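Local coordinates for protein TRAP dicarboxylate transporter, DctP subunit (Ochrobactrum anthropi, PDB 4P47) that probably binds a small organic acid in the periplasm and hands it to the membrane subunits of a TRAP transporter, at residues L230-H235 / V293-P298; W147-R152 / E212-N217; G140-A145 / V242-K247. All coordinates share one frame; numbering follows the deposited sequence.

Contact 1. Residues L230-H235 / V293-P298; sequences LTLTRH and VTELTP
A parallel edge pairing in the mixed sheet joins Leu230, Thr231 and Leu232 to Val293 and Thr294. Two straight backbone bonds hold it. Thr294 N donates to Leu230 O at 2.8 Å, and Leu232 N donates to Thr294 O at 2.9 Å. The side chains then alternate between the two faces. On one face Leu230 and Val293 lie side by side and point the same way, with Leu230 CD2 at 4.2 Å from Val293 CG2. Leu232 CG meets the other methyl of the valine, CG1. On the opposite face Thr231 and Thr294 run alongside each other. Thr231 OG1 is turned beside its own backbone N (chi1 -64°) and makes a hydrogen bond with Val161 O. This places its methyl CG2 against Leu296 CD2 at 3.9 Å, the two side chains crossing at about a right angle. Beyond Thr294 the strands part. Water 2 bridges the gap, giving a hydrogen to Leu232 O and accepting one from Leu296 N. The chemistry thus changes along the pair, from direct amide bonds and apolar packing to a water-mediated link between Leu232 O and Leu296 N where the strands separate.

Contact 2. Residues W147-R152 / E212-N217; sequences WELGFR and ENPNAN
Arg152 reaches across to Glu212 and grips its carboxylate side-on with two nitrogens. Arg152 NE donates to Glu212 OE1 at 2.8 Å, close to the guanidinium plane and on the syn side of the oxygen. Arg152 NH2 takes Glu212 OE2 at 3.2 Å, but from above the carboxylate plane. The two flat groups are turned 51° against each other, so the salt bridge is twisted. A bend in the arginine chain (chi3 69°) swings the guanidinium over the backbone of Asn213, whose CA sits 3.8 Å above its plane. Arg152 NH2 is also 2.9 Å from Asn213 OD1, while Asn213 ND2 hydrogen-bonds to Gln211 OE1. The remaining nitrogen, Arg152 NH1, bonds to Asn238 OD1. Glu212 has further hydrogen bonds, OE1 with His235 NE2 and OE2 with Leu175 N. The contact lies near the centre of the chain, where strand 141-156 meets the end of strand 210-213 and the turn into helix 216-220. A classic beta bulge at Leu149 and Gly150, opposite Asn238, interrupts the long strand here. Pro214 is the second large piece of the contact. Its CG meets Leu149 CD1 at 3.5 Å, the leucine crossing it at about a right angle. Pro214 CD lies alongside Arg152 NH1. Phe151 O receives Pro214 CA at 3.2 Å in a CA-H...O contact, and water 4 donates to this same oxygen and accepts from Asn215 N.

Contact 3. Residues G140-A145 / V242-K247; sequences GLIGLA and VMISKK
Ile142 and Ile244 face each other across an antiparallel hydrogen-bonded pair, and their side chains cross at a slant. Ile142 CB touches Ile244 CG2 at 3.6 Å. That methyl lies between the backbone N and carbonyl carbon of Ile244, while CG1 is anti to the N (chi1 -173°). From there CG2 reaches the first strand at two places. Leu144 also reaches this methyl, crossing Ile244 at a slant, with Leu144 CD1 at 3.9 Å from Ile244 CG2. The longer branch of Ile142 runs along Lys246. Its CG1 lies 3.9 Å from Lys246 CA, and its CD1 reaches the CB and CG of the lysine. The lysine amine turns off to a salt bridge with Asp250. With an alanine in place of Ile142, CB would still meet Ile244 CG2, but a gap would probably open beside CB and CG of Lys246, where CG1 and CD1 now pack. Met243 is on the opposite face, paired with Gly143. Its sulfur, Met243 SD, is 4.3 Å from Leu141 CD1, and both side chains pack on Leu80 and Leu83 of helix 76-85. Between these faces runs a ladder of backbone bonds. Ile142 and Ile244 exchange two, each 2.9 Å between N and O. Leu144 N donates to Val242 O, and Val242 N to Ala145 O. At the end of the ladder Lys246 N donates to Gly140 O from above the carbonyl plane, at 3.0 Å. Here strand 229-245 gives way to helix 246-249, with Ser245 at the N-cap position. Water 5 donates to Gly140 O and accepts from Lys247 N. The first turn of the helix is therefore tied to the start of strand 141-156 by polar bonds, while the two strands themselves are joined by both amide bonds and branched apolar side chains.

In the fold
All three contacts belong to one mixed sheet. Contacts 1 and 3 use distant parts of strand 229-245, their centres 34 Å apart on opposite sides of the chain's centre. Contacts 2 and 3 share strand 141-156. Contact 2 is the most central: its centre lies about 7 Å from the centre of the chain, against about 17 Å for the other two. All three are partly buried, and contact 1 includes an exposed residue. Contact 2 depends on a buried salt bridge, whereas the outer two rest on strand pairing, parallel in contact 1 and antiparallel in contact 3. Water bridges occur in all three. His235 of contact 1 hydrogen-bonds to Glu212 of the salt bridge, and Trp147 packs on Val242 of contact 3.

Contact 1. Residues L230-H235 / V293-P298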
loop_
_atom_site.group_PDB
_atom_site.type_symbol
_atom_site.label_atom_id
_atom_site.label_comp_id
_atom_site.label_asym_id
_atom_site.label_seq_id
_atom_site.Cartn_x
_atom_site.Cartn_y
_atom_site.Cartn_z
ATOM N N LEU A 230 18.475 -8.472 0.328
ATOM C CA LEU A 230 17.078 -8.114 0.577
ATOM C C LEU A 230 16.665 -8.667 1.924
ATOM O O LEU A 230 16.925 -9.844 2.209
ATOM C CB LEU A 230 16.156 -8.735 -0.502
ATOM C CG LEU A 230 14.646 -8.707 -0.243
ATOM C CD1 LEU A 230 14.124 -7.269 -0.114
ATOM C CD2 LEU A 230 13.845 -9.410 -1.322
ATOM N N THR A 231 16.047 -7.827 2.753
ATOM C CA THR A 231 15.374 -8.296 3.949
ATOM C C THR A 231 13.911 -8.008 3.824
ATOM O O THR A 231 13.505 -6.898 3.441
ATOM C CB THR A 231 15.905 -7.620 5.205
ATOM O OG1 THR A 231 17.278 -7.993 5.342
ATOM C CG2 THR A 231 15.144 -8.078 6.466
ATOM N N LEU A 232 13.101 -9.016 4.142
ATOM C CA LEU A 232 11.659 -8.854 4.177
ATOM C C LEU A 232 11.288 -8.165 5.492
ATOM O O LEU A 232 10.704 -8.760 6.396
ATOM C CB LEU A 232 10.974 -10.207 4.008
ATOM C CG LEU A 232 11.339 -10.970 2.726
ATOM C CD1 LEU A 232 10.470 -12.229 2.576
ATOM C CD2 LEU A 232 11.228 -10.089 1.478
ATOM N N THR A 233 11.672 -6.906 5.613
ATOM C CA THR A 233 11.420 -6.141 6.840
ATOM C C THR A 233 9.937 -5.911 7.066
ATOM O O THR A 233 9.506 -5.769 8.205
ATOM C CB THR A 233 12.091 -4.770 6.752
ATOM O OG1 THR A 233 11.848 -4.242 5.457
ATOM C CG2 THR A 233 13.589 -4.847 6.983
ATOM N N ARG A 234 9.160 -5.856 5.991
ATOM C CA ARG A 234 7.750 -5.506 6.072
ATOM C C ARG A 234 7.551 -4.289 6.992
ATOM O O ARG A 234 6.614 -4.215 7.789
ATOM C CB ARG A 234 6.898 -6.711 6.497
ATOM C CG ARG A 234 6.974 -7.862 5.513
ATOM C CD ARG A 234 5.914 -8.914 5.770
ATOM N NE ARG A 234 6.039 -10.014 4.817
ATOM C CZ ARG A 234 6.752 -11.111 5.022
ATOM N NH1 ARG A 234 7.404 -11.295 6.158
ATOM N NH2 ARG A 234 6.806 -12.044 4.084
ATOM N N HIS A 235 8.426 -3.308 6.861
ATOM C CA HIS A 235 8.430 -2.187 7.789
ATOM C C HIS A 235 7.203 -1.313 7.627
ATOM O O HIS A 235 6.838 -0.616 8.568
ATOM C CB HIS A 235 9.725 -1.360 7.703
ATOM C CG HIS A 235 10.039 -0.871 6.328
ATOM N ND1 HIS A 235 10.819 -1.596 5.461
ATOM C CD2 HIS A 235 9.668 0.249 5.663
ATOM C CE1 HIS A 235 10.919 -0.944 4.317
ATOM N NE2 HIS A 235 10.234 0.177 4.407
ATOM N N VAL A 293 18.243 -13.362 0.519
ATOM C CA VAL A 293 17.001 -12.908 1.137
ATOM C C VAL A 293 16.940 -13.346 2.605
ATOM O O VAL A 293 17.055 -14.533 2.949
ATOM C CB VAL A 293 15.777 -13.436 0.364
ATOM C CG1 VAL A 293 14.481 -12.893 0.951
ATOM C CG2 VAL A 293 15.878 -13.076 -1.099
ATOM N N THR A 294 16.765 -12.364 3.467
ATOM C CA THR A 294 16.675 -12.591 4.887
ATOM C C THR A 294 15.253 -12.341 5.358
ATOM O O THR A 294 14.638 -11.354 4.988
ATOM C CB THR A 294 17.656 -11.665 5.637
ATOM O OG1 THR A 294 18.998 -11.940 5.203
ATOM C CG2 THR A 294 17.565 -11.891 7.144
ATOM N N GLU A 295 14.723 -13.266 6.155
ATOM C CA GLU A 295 13.425 -13.097 6.798
ATOM C C GLU A 295 13.637 -12.799 8.266
ATOM O O GLU A 295 14.615 -13.236 8.864
ATOM C CB GLU A 295 12.594 -14.369 6.668
ATOM C CG GLU A 295 12.232 -14.716 5.242
ATOM C CD GLU A 295 11.350 -15.943 5.153
ATOM O OE1 GLU A 295 11.481 -16.832 6.024
ATOM O OE2 GLU A 295 10.530 -16.017 4.214
ATOM N N LEU A 296 12.711 -12.047 8.835
ATOM C CA LEU A 296 12.677 -11.790 10.268
ATOM C C LEU A 296 11.651 -12.664 10.974
ATOM O O LEU A 296 10.541 -12.836 10.480
ATOM C CB LEU A 296 12.307 -10.325 10.521
ATOM C CG LEU A 296 13.083 -9.259 9.751
ATOM C CD1 LEU A 296 12.574 -7.868 10.071
ATOM C CD2 LEU A 296 14.568 -9.361 10.085
ATOM N N THR A 297 11.997 -13.191 12.152
ATOM C CA THR A 297 11.008 -13.876 12.974
ATOM C C THR A 297 10.079 -12.823 13.548
ATOM O O THR A 297 10.424 -11.629 13.572
ATOM C CB THR A 297 11.617 -14.612 14.175
ATOM O OG1 THR A 297 12.178 -13.638 15.067
ATOM C CG2 THR A 297 12.677 -15.617 13.733
ATOM N N PRO A 298 8.888 -13.240 14.000
ATOM C CA PRO A 298 7.981 -12.269 14.599
ATOM C C PRO A 298 8.620 -11.575 15.790
ATOM O O PRO A 298 8.309 -10.429 16.083
ATOM C CB PRO A 298 6.803 -13.138 15.074
ATOM C CG PRO A 298 6.821 -14.325 14.191
ATOM C CD PRO A 298 8.243 -14.557 13.795
HETATM O O HOH W 1 20.156 -10.612 3.059
HETATM O O HOH W 2 10.310 -11.213 7.463
HETATM O O HOH W 3 8.092 -14.519 4.183
#

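Contact 2. Residues W147-R152 / E212-N217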
loop_
_atom_site.group_PDB
_atom_site.type_symbol
_atom_site.label_atom_id
_atom_site.label_comp_id
_atom_site.label_asym_id
_atom_site.label_seq_id
_atom_site.Cartn_x
_atom_site.Cartn_y
_atom_site.Cartn_z
ATOM N N TRP A 147 -7.727 -2.388 -1.755
ATOM C CA TRP A 147 -7.034 -3.411 -2.525
ATOM C C TRP A 147 -5.568 -3.419 -2.044
ATOM O O TRP A 147 -5.224 -2.701 -1.095
ATOM C CB TRP A 147 -7.100 -3.100 -4.016
ATOM C CG TRP A 147 -8.458 -3.191 -4.670
ATOM C CD1 TRP A 147 -9.657 -3.467 -4.087
ATOM C CD2 TRP A 147 -8.716 -2.989 -6.052
ATOM N NE1 TRP A 147 -10.652 -3.469 -5.042
ATOM C CE2 TRP A 147 -10.089 -3.162 -6.257
ATOM C CE3 TRP A 147 -7.903 -2.647 -7.147
ATOM C CZ2 TRP A 147 -10.670 -3.009 -7.515
ATOM C CZ3 TRP A 147 -8.470 -2.515 -8.383
ATOM C CH2 TRP A 147 -9.839 -2.673 -8.560
ATOM N N GLU A 148 -4.719 -4.237 -2.652
ATOM C CA GLU A 148 -3.341 -4.357 -2.175
ATOM C C GLU A 148 -2.340 -3.771 -3.147
ATOM O O GLU A 148 -2.404 -4.060 -4.333
ATOM C CB GLU A 148 -2.993 -5.825 -1.965
ATOM C CG GLU A 148 -1.525 -6.066 -1.591
ATOM C CD GLU A 148 -1.297 -7.456 -1.048
ATOM O OE1 GLU A 148 -1.460 -7.606 0.175
ATOM O OE2 GLU A 148 -0.954 -8.367 -1.843
ATOM N N LEU A 149 -1.394 -2.970 -2.652
ATOM C CA LEU A 149 -0.137 -2.769 -3.366
ATOM C C LEU A 149 0.882 -3.768 -2.823
ATOM O O LEU A 149 1.289 -4.686 -3.523
ATOM C CB LEU A 149 0.362 -1.324 -3.264
ATOM C CG LEU A 149 1.488 -0.932 -4.213
ATOM C CD1 LEU A 149 2.802 -1.518 -3.769
ATOM C CD2 LEU A 149 1.212 -1.323 -5.652
ATOM N N GLY A 150 1.240 -3.644 -1.554
ATOM C CA GLY A 150 2.089 -4.648 -0.940
ATOM C C GLY A 150 2.933 -4.141 0.209
ATOM O O GLY A 150 2.894 -2.969 0.573
ATOM N N PHE A 151 3.724 -5.044 0.764
ATOM C CA PHE A 151 4.694 -4.671 1.779
ATOM C C PHE A 151 5.872 -3.904 1.193
ATOM O O PHE A 151 6.306 -4.120 0.060
ATOM C CB PHE A 151 5.212 -5.927 2.512
ATOM C CG PHE A 151 4.186 -6.548 3.409
ATOM C CD1 PHE A 151 3.883 -5.981 4.635
ATOM C CD2 PHE A 151 3.481 -7.662 2.997
ATOM C CE1 PHE A 151 2.900 -6.541 5.428
ATOM C CE2 PHE A 151 2.515 -8.217 3.791
ATOM C CZ PHE A 151 2.217 -7.648 4.993
ATOM N N ARG A 152 6.402 -3.009 2.014
ATOM C CA ARG A 152 7.672 -2.361 1.740
ATOM C C ARG A 152 8.776 -3.076 2.486
ATOM O O ARG A 152 8.680 -3.270 3.702
ATOM C CB ARG A 152 7.617 -0.886 2.144
ATOM C CG ARG A 152 6.435 -0.157 1.531
ATOM C CD ARG A 152 6.479 1.319 1.777
ATOM N NE ARG A 152 7.565 1.978 1.053
ATOM C CZ ARG A 152 7.515 2.389 -0.202
ATOM N NH1 ARG A 152 6.434 2.219 -0.931
ATOM N NH2 ARG A 152 8.568 2.991 -0.713
ATOM N N GLU A 212 14.261 1.317 0.099
ATOM C CA GLU A 212 13.092 0.657 0.649
ATOM C C GLU A 212 11.905 0.826 -0.301
ATOM O O GLU A 212 11.622 1.919 -0.781
ATOM C CB GLU A 212 12.777 1.186 2.072
ATOM C CG GLU A 212 12.398 2.672 2.160
ATOM C CD GLU A 212 10.921 2.940 1.949
ATOM O OE1 GLU A 212 10.089 2.042 2.277
ATOM O OE2 GLU A 212 10.568 4.059 1.516
ATOM N N ASN A 213 11.235 -0.281 -0.603
ATOM C CA ASN A 213 10.186 -0.321 -1.620
ATOM C C ASN A 213 9.586 -1.722 -1.626
ATOM O O ASN A 213 10.151 -2.648 -1.041
ATOM C CB ASN A 213 10.716 0.007 -3.042
ATOM C CG ASN A 213 10.561 1.469 -3.423
ATOM O OD1 ASN A 213 9.482 2.051 -3.301
ATOM N ND2 ASN A 213 11.638 2.067 -3.909
ATOM N N PRO A 214 8.468 -1.892 -2.338
ATOM C CA PRO A 214 7.974 -3.261 -2.566
ATOM C C PRO A 214 8.933 -4.124 -3.367
ATOM O O PRO A 214 9.851 -3.635 -4.025
ATOM C CB PRO A 214 6.661 -3.048 -3.326
ATOM C CG PRO A 214 6.255 -1.628 -3.008
ATOM C CD PRO A 214 7.570 -0.889 -2.933
ATOM N N ASN A 215 8.745 -5.433 -3.283
ATOM C CA ASN A 215 9.589 -6.367 -3.984
ATOM C C ASN A 215 9.563 -6.194 -5.503
ATOM O O ASN A 215 10.588 -6.394 -6.154
ATOM C CB ASN A 215 9.162 -7.801 -3.662
ATOM C CG ASN A 215 9.427 -8.192 -2.229
ATOM O OD1 ASN A 215 10.267 -7.600 -1.546
ATOM N ND2 ASN A 215 8.677 -9.187 -1.753
ATOM N N ALA A 216 8.411 -5.824 -6.071
ATOM C CA ALA A 216 8.271 -5.783 -7.518
ATOM C C ALA A 216 9.293 -4.850 -8.114
ATOM O O ALA A 216 9.807 -5.112 -9.202
ATOM C CB ALA A 216 6.875 -5.347 -7.916
ATOM N N ASN A 217 9.608 -3.773 -7.408
ATOM C CA ASN A 217 10.543 -2.785 -7.914
ATOM C C ASN A 217 11.924 -3.377 -8.142
ATOM O O ASN A 217 12.648 -2.933 -9.026
ATOM C CB ASN A 217 10.658 -1.621 -6.931
ATOM C CG ASN A 217 9.336 -0.932 -6.677
ATOM O OD1 ASN A 217 8.386 -1.532 -6.178
ATOM N ND2 ASN A 217 9.281 0.361 -6.988
HETATM O O HOH W 4 6.437 -6.267 -1.663
#

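Contact 3. Residues G140-A145 / V242-K247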
loop_
_atom_site.group_PDB
_atom_site.type_symbol
_atom_site.label_atom_id
_atom_site.label_comp_id
_atom_site.label_asym_id
_atom_site.label_seq_id
_atom_site.Cartn_x
_atom_site.Cartn_y
_atom_site.Cartn_z
ATOM N N GLY A 140 -15.347 15.256 -0.390
ATOM C CA GLY A 140 -15.731 15.052 -1.772
ATOM C C GLY A 140 -15.348 13.704 -2.365
ATOM O O GLY A 140 -15.376 13.551 -3.590
ATOM N N LEU A 141 -15.061 12.729 -1.511
ATOM C CA LEU A 141 -14.599 11.390 -1.917
ATOM C C LEU A 141 -15.449 10.317 -1.252
ATOM O O LEU A 141 -15.866 10.481 -0.114
ATOM C CB LEU A 141 -13.143 11.215 -1.498
ATOM C CG LEU A 141 -12.162 12.175 -2.178
ATOM C CD1 LEU A 141 -10.835 12.169 -1.460
ATOM C CD2 LEU A 141 -11.973 11.809 -3.667
ATOM N N ILE A 142 -15.690 9.217 -1.955
ATOM C CA ILE A 142 -16.351 8.056 -1.390
ATOM C C ILE A 142 -15.399 6.866 -1.501
ATOM O O ILE A 142 -14.955 6.512 -2.610
ATOM C CB ILE A 142 -17.629 7.713 -2.194
ATOM C CG1 ILE A 142 -18.570 8.922 -2.260
ATOM C CG2 ILE A 142 -18.340 6.495 -1.619
ATOM C CD1 ILE A 142 -19.117 9.392 -0.924
ATOM N N GLY A 143 -15.109 6.222 -0.376
ATOM C CA GLY A 143 -14.289 5.018 -0.370
ATOM C C GLY A 143 -15.117 3.775 -0.645
ATOM O O GLY A 143 -16.194 3.573 -0.076
ATOM N N LEU A 144 -14.658 2.923 -1.538
ATOM C CA LEU A 144 -15.390 1.715 -1.908
ATOM C C LEU A 144 -14.793 0.423 -1.337
ATOM O O LEU A 144 -15.525 -0.458 -0.891
ATOM C CB LEU A 144 -15.473 1.619 -3.432
ATOM C CG LEU A 144 -16.255 2.727 -4.128
ATOM C CD1 LEU A 144 -16.109 2.604 -5.628
ATOM C CD2 LEU A 144 -17.744 2.667 -3.724
ATOM N N ALA A 145 -13.470 0.295 -1.344
ATOM C CA ALA A 145 -12.797 -0.927 -0.917
ATOM C C ALA A 145 -11.318 -0.632 -0.794
ATOM O O ALA A 145 -10.819 0.352 -1.353
ATOM C CB ALA A 145 -13.020 -2.061 -1.918
ATOM N N VAL A 242 -9.765 2.216 -3.256
ATOM C CA VAL A 242 -10.558 2.491 -4.441
ATOM C C VAL A 242 -11.607 3.520 -4.076
ATOM O O VAL A 242 -12.369 3.325 -3.109
ATOM C CB VAL A 242 -11.260 1.208 -4.925
ATOM C CG1 VAL A 242 -12.096 1.480 -6.177
ATOM C CG2 VAL A 242 -10.240 0.087 -5.196
ATOM N N MET A 243 -11.624 4.621 -4.815
ATOM C CA MET A 243 -12.501 5.742 -4.537
ATOM C C MET A 243 -13.295 6.150 -5.748
ATOM O O MET A 243 -12.890 5.945 -6.906
ATOM C CB MET A 243 -11.674 6.947 -4.096
ATOM C CG MET A 243 -11.006 6.763 -2.750
ATOM S SD MET A 243 -9.820 8.064 -2.288
ATOM C CE MET A 243 -8.561 7.838 -3.562
ATOM N N ILE A 244 -14.436 6.773 -5.470
ATOM C CA ILE A 244 -15.266 7.363 -6.487
ATOM C C ILE A 244 -15.615 8.802 -6.073
ATOM O O ILE A 244 -15.757 9.104 -4.890
ATOM C CB ILE A 244 -16.509 6.448 -6.752
ATOM C CG1 ILE A 244 -17.316 6.942 -7.943
ATOM C CG2 ILE A 244 -17.400 6.301 -5.512
ATOM C CD1 ILE A 244 -18.228 5.874 -8.496
ATOM N N SER A 245 -15.697 9.681 -7.064
ATOM C CA SER A 245 -16.031 11.088 -6.851
ATOM C C SER A 245 -17.407 11.226 -6.183
ATOM O O SER A 245 -18.387 10.665 -6.657
ATOM C CB SER A 245 -16.016 11.816 -8.193
ATOM O OG SER A 245 -16.587 13.117 -8.110
ATOM N N LYS A 246 -17.501 11.970 -5.085
ATOM C CA LYS A 246 -18.813 12.179 -4.453
ATOM C C LYS A 246 -19.787 12.943 -5.368
ATOM O O LYS A 246 -20.978 12.645 -5.387
ATOM C CB LYS A 246 -18.672 12.885 -3.111
ATOM C CG LYS A 246 -20.000 13.131 -2.394
ATOM C CD LYS A 246 -19.774 13.626 -0.975
ATOM C CE LYS A 246 -21.094 13.712 -0.199
ATOM N NZ LYS A 246 -22.041 14.675 -0.833
ATOM N N LYS A 247 -19.284 13.913 -6.125
ATOM C CA LYS A 247 -20.131 14.645 -7.074
ATOM C C LYS A 247 -20.845 13.657 -8.012
ATOM O O LYS A 247 -22.041 13.759 -8.266
ATOM C CB LYS A 247 -19.275 15.631 -7.861
ATOM C CG LYS A 247 -20.033 16.604 -8.730
ATOM C CD LYS A 247 -19.151 17.806 -9.069
ATOM C CE LYS A 247 -19.851 18.782 -10.006
ATOM N NZ LYS A 247 -21.262 19.026 -9.604
HETATM O O HOH W 5 -16.609 15.290 -5.228
#